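Long-range contacts in HEPN domain-containing protein (Thermotoga maritima, PDB 1O3U), which is of unknown function but adopts the all-helical HEPN fold, whose family members are often linked to nucleotide or nucleic-acid chemistry: residues W34-S39 against E115-Y120; Q41-A46 against N119-I124. One frame throughout, in Å; residues are numbered along the deposited sequence.

How the contacts relate
Contacts 1 and 2 are successive steps of one helix-helix interface, between helix 32-54 and helix 104-132 of the HEPN domain. Both helices run the same way, so 34-39 and 41-46 follow each other on the first in the same order as 115-120 and 119-124 on the second, which share Asn119 and Tyr120. The centres of the contacts are about 8 Å apart, and they meet where Ser39 O packs 3.4 Å from Ala121 CB. Helices 63-70 and 78-88 lie in the chain between the partners. The paired helices thus form a continuous buried seam, while helix 32-54 also carries residues that reach the second subunit.

Contact 1. Residues W34-S39 against E115-Y120; sequences WACFSS and ERLVNY
This is a buried, nearly parallel helix-helix contact in which Ala35, Cys36 and Ser39 of helix 32-54 meet Leu117 and Val118 of helix 104-132 within the HEPN helical bundle. The axes approach to 8.8 Å and cross at 16°. Ser39 points toward the partner helix: its CB lies 3.6 Å from Leu117 O, and its OG sits against the CG2 methyl of Val118 at 3.3 Å. That hydroxyl is turned back along its own helix, anti to the carbonyl carbon (chi1 -68°), and donates to Ala35 O at 2.8 Å. The carbonyl also accepts from Ser39 N, and the two donors arrive from opposite faces of its plane. One turn earlier, the Ala35 methyl reaches the same Val118 CG2 at 4.3 Å. On the other flank Leu117 CD1 approaches Cys36 SG, though the cysteine is modelled in two conformers, so the distance is doubtful; Cys36 is joined to Cys91 by a disulfide. Replacing Ser39 by an alanine would probably leave Ala35 O without its second donor and open a gap beside Val118 CG2. Elsewhere in the bundle, Ala23 of helix 11-28 and Leu87 of helix 78-88 also touch Ser39, while Trp34 stacks on His22 of the second subunit. Because the serine hydroxyl spends its proton within its own helix, the two helices meet through van der Waals contact, with its oxygen against the CG2 methyl and CA of Val118.

Contact 2. Residues Q41-A46 against N119-I124; sequences QAAEKA and NYAEKI
Lys45 NZ is gripped by Asp19 OD2 in a salt bridge and by Gln41 OE1 of the second subunit in a hydrogen bond, while on another face of the same helix Ala42, Ala43 and Ala46 pack on Ala121 and Ile124. The contact belongs to the HEPN helical bundle and joins helix 32-54 to helix 104-132 as a close parallel pair, with axes 8.5 Å apart and directions differing by 11°. Small side chains permit this approach. Ala43 and Ala121 bring their CA atoms to 4.9 Å, and the Ala43 methyl settles over the backbone of the partner helix, its CB 4.4 Å from Ala121 CA. Ala42 and Ala121 meet methyl to methyl, CB to CB, at 4.4 Å.

One turn farther on, Ile124 supplies the bulk that the alanines lack. Its CG1 stands anti to the carbonyl carbon (chi1 -71°) and the chain continues extended to CD1, which meets the Ala43 methyl. The shorter branch, CG2, lies anti to the backbone N, near Ala43 O, and also comes within 4.5 Å of Ala46 CB. Val63 and Leu87 touch both Ala43 and Ile124, so helices 63-70 and 78-88 close over this part of the pair, and Ile125 and Cys128 of helix 104-132 continue the apolar surface beside Ala46. Charged groups are kept to the margins: Lys123 NZ binds Glu79 and His83, and Glu122 forms a salt bridge with Lys24. Side chain to side chain the link is apolar: Ile124 CD1 rests 4.1 Å from Ala43 CB, and Ile124 CG2 lies 4.2 Å from the backbone oxygen Ala43 O.

Contact 1. Residues W34-S39 against E115-Y120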
loop_
_atom_site.group_PDB
_atom_site.type_symbol
_atom_site.label_atom_id
_atom_site.label_comp_id
_atom_site.label_asym_id
_atom_site.label_seq_id
_atom_site.Cartn_x
_atom_site.Cartn_y
_atom_site.Cartn_z
ATOM N N TRP A 34 2.977 10.433 -6.301
ATOM C CA TRP A 34 2.484 9.606 -5.213
ATOM C C TRP A 34 1.046 9.162 -5.476
ATOM O O TRP A 34 0.675 8.034 -5.140
ATOM C CB TRP A 34 2.626 10.352 -3.886
ATOM C CG TRP A 34 4.041 10.351 -3.389
ATOM C CD1 TRP A 34 4.822 11.440 -3.143
ATOM C CD2 TRP A 34 4.847 9.203 -3.087
ATOM N NE1 TRP A 34 6.062 11.044 -2.699
ATOM C CE2 TRP A 34 6.103 9.672 -2.641
ATOM C CE3 TRP A 34 4.631 7.815 -3.128
ATOM C CZ2 TRP A 34 7.133 8.809 -2.260
ATOM C CZ3 TRP A 34 5.638 6.964 -2.735
ATOM C CH2 TRP A 34 6.889 7.461 -2.318
ATOM N N ALA A 35 0.256 10.016 -6.128
ATOM C CA ALA A 35 -1.110 9.663 -6.477
ATOM C C ALA A 35 -1.111 8.441 -7.408
ATOM O O ALA A 35 -1.921 7.551 -7.254
ATOM C CB ALA A 35 -1.839 10.829 -7.113
ATOM N N CYS A 36 -0.204 8.438 -8.365
ATOM C CA CYS A 36 0.009 7.314 -9.261
ATOM C C CYS A 36 0.337 6.051 -8.475
ATOM O O CYS A 36 -0.288 5.025 -8.642
ATOM C CB CYS A 36 1.139 7.647 -10.214
ATOM S SG CYS A 36 1.632 6.276 -11.234
ATOM N N PHE A 37 1.288 6.162 -7.558
ATOM C CA PHE A 37 1.703 5.020 -6.733
ATOM C C PHE A 37 0.538 4.406 -5.925
ATOM O O PHE A 37 0.311 3.195 -5.947
ATOM C CB PHE A 37 2.828 5.489 -5.804
ATOM C CG PHE A 37 3.294 4.445 -4.850
ATOM C CD1 PHE A 37 4.094 3.408 -5.279
ATOM C CD2 PHE A 37 2.959 4.514 -3.511
ATOM C CE1 PHE A 37 4.547 2.438 -4.388
ATOM C CE2 PHE A 37 3.383 3.535 -2.627
ATOM C CZ PHE A 37 4.197 2.523 -3.057
ATOM N N SER A 38 -0.196 5.255 -5.213
ATOM C CA SER A 38 -1.330 4.835 -4.396
ATOM C C SER A 38 -2.426 4.179 -5.260
ATOM O O SER A 38 -3.099 3.252 -4.826
ATOM C CB SER A 38 -1.931 6.033 -3.691
ATOM O OG SER A 38 -1.067 6.502 -2.679
ATOM N N SER A 39 -2.641 4.718 -6.457
ATOM C CA SER A 39 -3.645 4.192 -7.395
ATOM C C SER A 39 -3.308 2.734 -7.818
ATOM O O SER A 39 -4.203 1.860 -7.886
ATOM C CB SER A 39 -3.721 5.106 -8.636
ATOM O OG SER A 39 -4.254 6.363 -8.266
ATOM N N GLU A 115 -4.930 12.265 -12.462
ATOM C CA GLU A 115 -6.398 12.136 -12.373
ATOM C C GLU A 115 -6.895 10.894 -13.088
ATOM O O GLU A 115 -7.748 10.201 -12.577
ATOM C CB GLU A 115 -7.142 13.321 -12.969
ATOM C CG GLU A 115 -7.489 14.410 -12.006
ATOM C CD GLU A 115 -8.210 15.565 -12.679
ATOM O OE1 GLU A 115 -9.282 15.337 -13.305
ATOM O OE2 GLU A 115 -7.696 16.697 -12.576
ATOM N N ARG A 116 -6.361 10.653 -14.275
ATOM C CA ARG A 116 -6.677 9.487 -15.084
ATOM C C ARG A 116 -6.408 8.187 -14.304
ATOM O O ARG A 116 -7.264 7.269 -14.252
ATOM C CB ARG A 116 -5.835 9.553 -16.375
ATOM C CG ARG A 116 -6.280 8.752 -17.474
ATOM C CD ARG A 116 -5.905 9.331 -18.841
ATOM N NE ARG A 116 -4.465 9.548 -18.998
ATOM C CZ ARG A 116 -3.581 8.570 -19.101
ATOM N NH1 ARG A 116 -3.973 7.313 -19.067
ATOM N NH2 ARG A 116 -2.281 8.843 -19.224
ATOM N N LEU A 117 -5.222 8.100 -13.737
ATOM C CA LEU A 117 -4.831 6.885 -13.026
ATOM C C LEU A 117 -5.690 6.673 -11.769
ATOM O O LEU A 117 -6.021 5.545 -11.401
ATOM C CB LEU A 117 -3.340 6.900 -12.696
ATOM C CG LEU A 117 -2.432 6.967 -13.925
ATOM C CD1 LEU A 117 -0.989 7.023 -13.507
ATOM C CD2 LEU A 117 -2.699 5.784 -14.812
ATOM N N VAL A 118 -6.028 7.751 -11.084
ATOM C CA VAL A 118 -6.889 7.654 -9.911
ATOM C C VAL A 118 -8.272 7.151 -10.367
ATOM O O VAL A 118 -8.886 6.246 -9.739
ATOM C CB VAL A 118 -6.966 9.009 -9.170
ATOM C CG1 VAL A 118 -8.145 9.058 -8.225
ATOM C CG2 VAL A 118 -5.618 9.345 -8.432
ATOM N N ASN A 119 -8.791 7.740 -11.450
ATOM C CA ASN A 119 -10.057 7.280 -11.975
ATOM C C ASN A 119 -10.028 5.811 -12.372
ATOM O O ASN A 119 -10.983 5.089 -12.149
ATOM C CB ASN A 119 -10.525 8.117 -13.155
ATOM C CG ASN A 119 -10.863 9.533 -12.759
ATOM O OD1 ASN A 119 -11.050 9.848 -11.563
ATOM N ND2 ASN A 119 -10.939 10.428 -13.779
ATOM N N TYR A 120 -8.940 5.388 -12.990
ATOM C CA TYR A 120 -8.795 3.990 -13.404
ATOM C C TYR A 120 -8.853 3.084 -12.192
ATOM O O TYR A 120 -9.489 2.048 -12.260
ATOM C CB TYR A 120 -7.491 3.731 -14.131
ATOM C CG TYR A 120 -7.355 4.378 -15.489
ATOM C CD1 TYR A 120 -8.433 4.976 -16.111
ATOM C CD2 TYR A 120 -6.142 4.307 -16.190
ATOM C CE1 TYR A 120 -8.301 5.565 -17.357
ATOM C CE2 TYR A 120 -6.013 4.859 -17.416
ATOM C CZ TYR A 120 -7.093 5.494 -18.006
ATOM O OH TYR A 120 -6.957 6.057 -19.250
#

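Contact 2. Residues Q41-A46 against N119-I124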
loop_
_atom_site.group_PDB
_atom_site.type_symbol
_atom_site.label_atom_id
_atom_site.label_comp_id
_atom_site.label_asym_id
_atom_site.label_seq_id
_atom_site.Cartn_x
_atom_site.Cartn_y
_atom_site.Cartn_z
ATOM N N GLN A 41 -1.525 0.573 -6.056
ATOM C CA GLN A 41 -1.794 -0.235 -4.865
ATOM C C GLN A 41 -3.293 -0.504 -4.630
ATOM O O GLN A 41 -3.694 -1.645 -4.327
ATOM C CB GLN A 41 -1.142 0.407 -3.646
ATOM C CG GLN A 41 0.378 0.558 -3.766
ATOM C CD GLN A 41 1.066 -0.775 -3.659
ATOM O OE1 GLN A 41 0.690 -1.609 -2.806
ATOM N NE2 GLN A 41 2.047 -1.013 -4.530
ATOM N N ALA A 42 -4.113 0.525 -4.816
ATOM C CA ALA A 42 -5.564 0.414 -4.637
ATOM C C ALA A 42 -6.117 -0.617 -5.619
ATOM O O ALA A 42 -6.923 -1.458 -5.238
ATOM C CB ALA A 42 -6.211 1.716 -4.857
ATOM N N ALA A 43 -5.672 -0.550 -6.878
ATOM C CA ALA A 43 -6.205 -1.459 -7.920
ATOM C C ALA A 43 -5.769 -2.911 -7.618
ATOM O O ALA A 43 -6.550 -3.854 -7.710
ATOM C CB ALA A 43 -5.725 -1.033 -9.272
ATOM N N GLU A 44 -4.511 -3.077 -7.268
ATOM C CA GLU A 44 -3.990 -4.381 -6.828
ATOM C C GLU A 44 -4.797 -5.018 -5.701
ATOM O O GLU A 44 -5.193 -6.204 -5.753
ATOM C CB GLU A 44 -2.520 -4.219 -6.398
ATOM C CG GLU A 44 -1.593 -3.956 -7.538
ATOM C CD GLU A 44 -0.128 -3.912 -7.138
ATOM O OE1 GLU A 44 0.268 -4.585 -6.119
ATOM O OE2 GLU A 44 0.620 -3.236 -7.905
ATOM N N LYS A 45 -5.041 -4.245 -4.655
ATOM C CA LYS A 45 -5.751 -4.739 -3.501
ATOM C C LYS A 45 -7.206 -5.105 -3.869
ATOM O O LYS A 45 -7.726 -6.096 -3.374
ATOM C CB LYS A 45 -5.671 -3.742 -2.344
ATOM C CG LYS A 45 -4.260 -3.618 -1.725
ATOM C CD LYS A 45 -4.257 -2.791 -0.468
ATOM C CE LYS A 45 -2.865 -2.649 0.168
ATOM N NZ LYS A 45 -2.137 -1.400 -0.166
ATOM N N ALA A 46 -7.838 -4.321 -4.747
ATOM C CA ALA A 46 -9.239 -4.530 -5.126
ATOM C C ALA A 46 -9.339 -5.903 -5.825
ATOM O O ALA A 46 -10.195 -6.723 -5.505
ATOM C CB ALA A 46 -9.711 -3.446 -6.062
ATOM N N ASN A 119 -8.791 7.740 -11.450
ATOM C CA ASN A 119 -10.057 7.280 -11.975
ATOM C C ASN A 119 -10.028 5.811 -12.372
ATOM O O ASN A 119 -10.983 5.089 -12.149
ATOM C CB ASN A 119 -10.525 8.117 -13.155
ATOM C CG ASN A 119 -10.863 9.533 -12.759
ATOM O OD1 ASN A 119 -11.050 9.848 -11.563
ATOM N ND2 ASN A 119 -10.939 10.428 -13.779
ATOM N N TYR A 120 -8.940 5.388 -12.990
ATOM C CA TYR A 120 -8.795 3.990 -13.404
ATOM C C TYR A 120 -8.853 3.084 -12.192
ATOM O O TYR A 120 -9.489 2.048 -12.260
ATOM C CB TYR A 120 -7.491 3.731 -14.131
ATOM C CG TYR A 120 -7.355 4.378 -15.489
ATOM C CD1 TYR A 120 -8.433 4.976 -16.111
ATOM C CD2 TYR A 120 -6.142 4.307 -16.190
ATOM C CE1 TYR A 120 -8.301 5.565 -17.357
ATOM C CE2 TYR A 120 -6.013 4.859 -17.416
ATOM C CZ TYR A 120 -7.093 5.494 -18.006
ATOM O OH TYR A 120 -6.957 6.057 -19.250
ATOM N N ALA A 121 -8.174 3.456 -11.109
ATOM C CA ALA A 121 -8.154 2.621 -9.920
ATOM C C ALA A 121 -9.572 2.540 -9.317
ATOM O O ALA A 121 -10.056 1.475 -8.953
ATOM C CB ALA A 121 -7.195 3.171 -8.907
ATOM N N GLU A 122 -10.226 3.684 -9.233
ATOM C CA GLU A 122 -11.599 3.729 -8.827
ATOM C C GLU A 122 -12.551 2.853 -9.665
ATOM O O GLU A 122 -13.403 2.154 -9.109
ATOM C CB GLU A 122 -12.076 5.170 -8.802
ATOM C CG GLU A 122 -13.466 5.347 -8.195
ATOM C CD GLU A 122 -13.642 6.768 -7.667
ATOM O OE1 GLU A 122 -13.188 7.722 -8.346
ATOM O OE2 GLU A 122 -14.178 6.946 -6.569
ATOM N N LYS A 123 -12.394 2.894 -10.986
ATOM C CA LYS A 123 -13.126 2.047 -11.883
ATOM C C LYS A 123 -12.924 0.572 -11.586
ATOM O O LYS A 123 -13.881 -0.204 -11.520
ATOM C CB LYS A 123 -12.708 2.405 -13.307
ATOM C CG LYS A 123 -13.663 2.177 -14.333
ATOM C CD LYS A 123 -13.311 3.121 -15.517
ATOM C CE LYS A 123 -14.261 3.012 -16.610
ATOM N NZ LYS A 123 -13.621 3.351 -17.900
ATOM N N ILE A 124 -11.664 0.180 -11.381
ATOM C CA ILE A 124 -11.356 -1.189 -11.051
ATOM C C ILE A 124 -11.961 -1.593 -9.705
ATOM O O ILE A 124 -12.555 -2.714 -9.577
ATOM C CB ILE A 124 -9.827 -1.419 -11.123
ATOM C CG1 ILE A 124 -9.367 -1.389 -12.589
ATOM C CG2 ILE A 124 -9.442 -2.758 -10.487
ATOM C CD1 ILE A 124 -7.834 -1.344 -12.796
#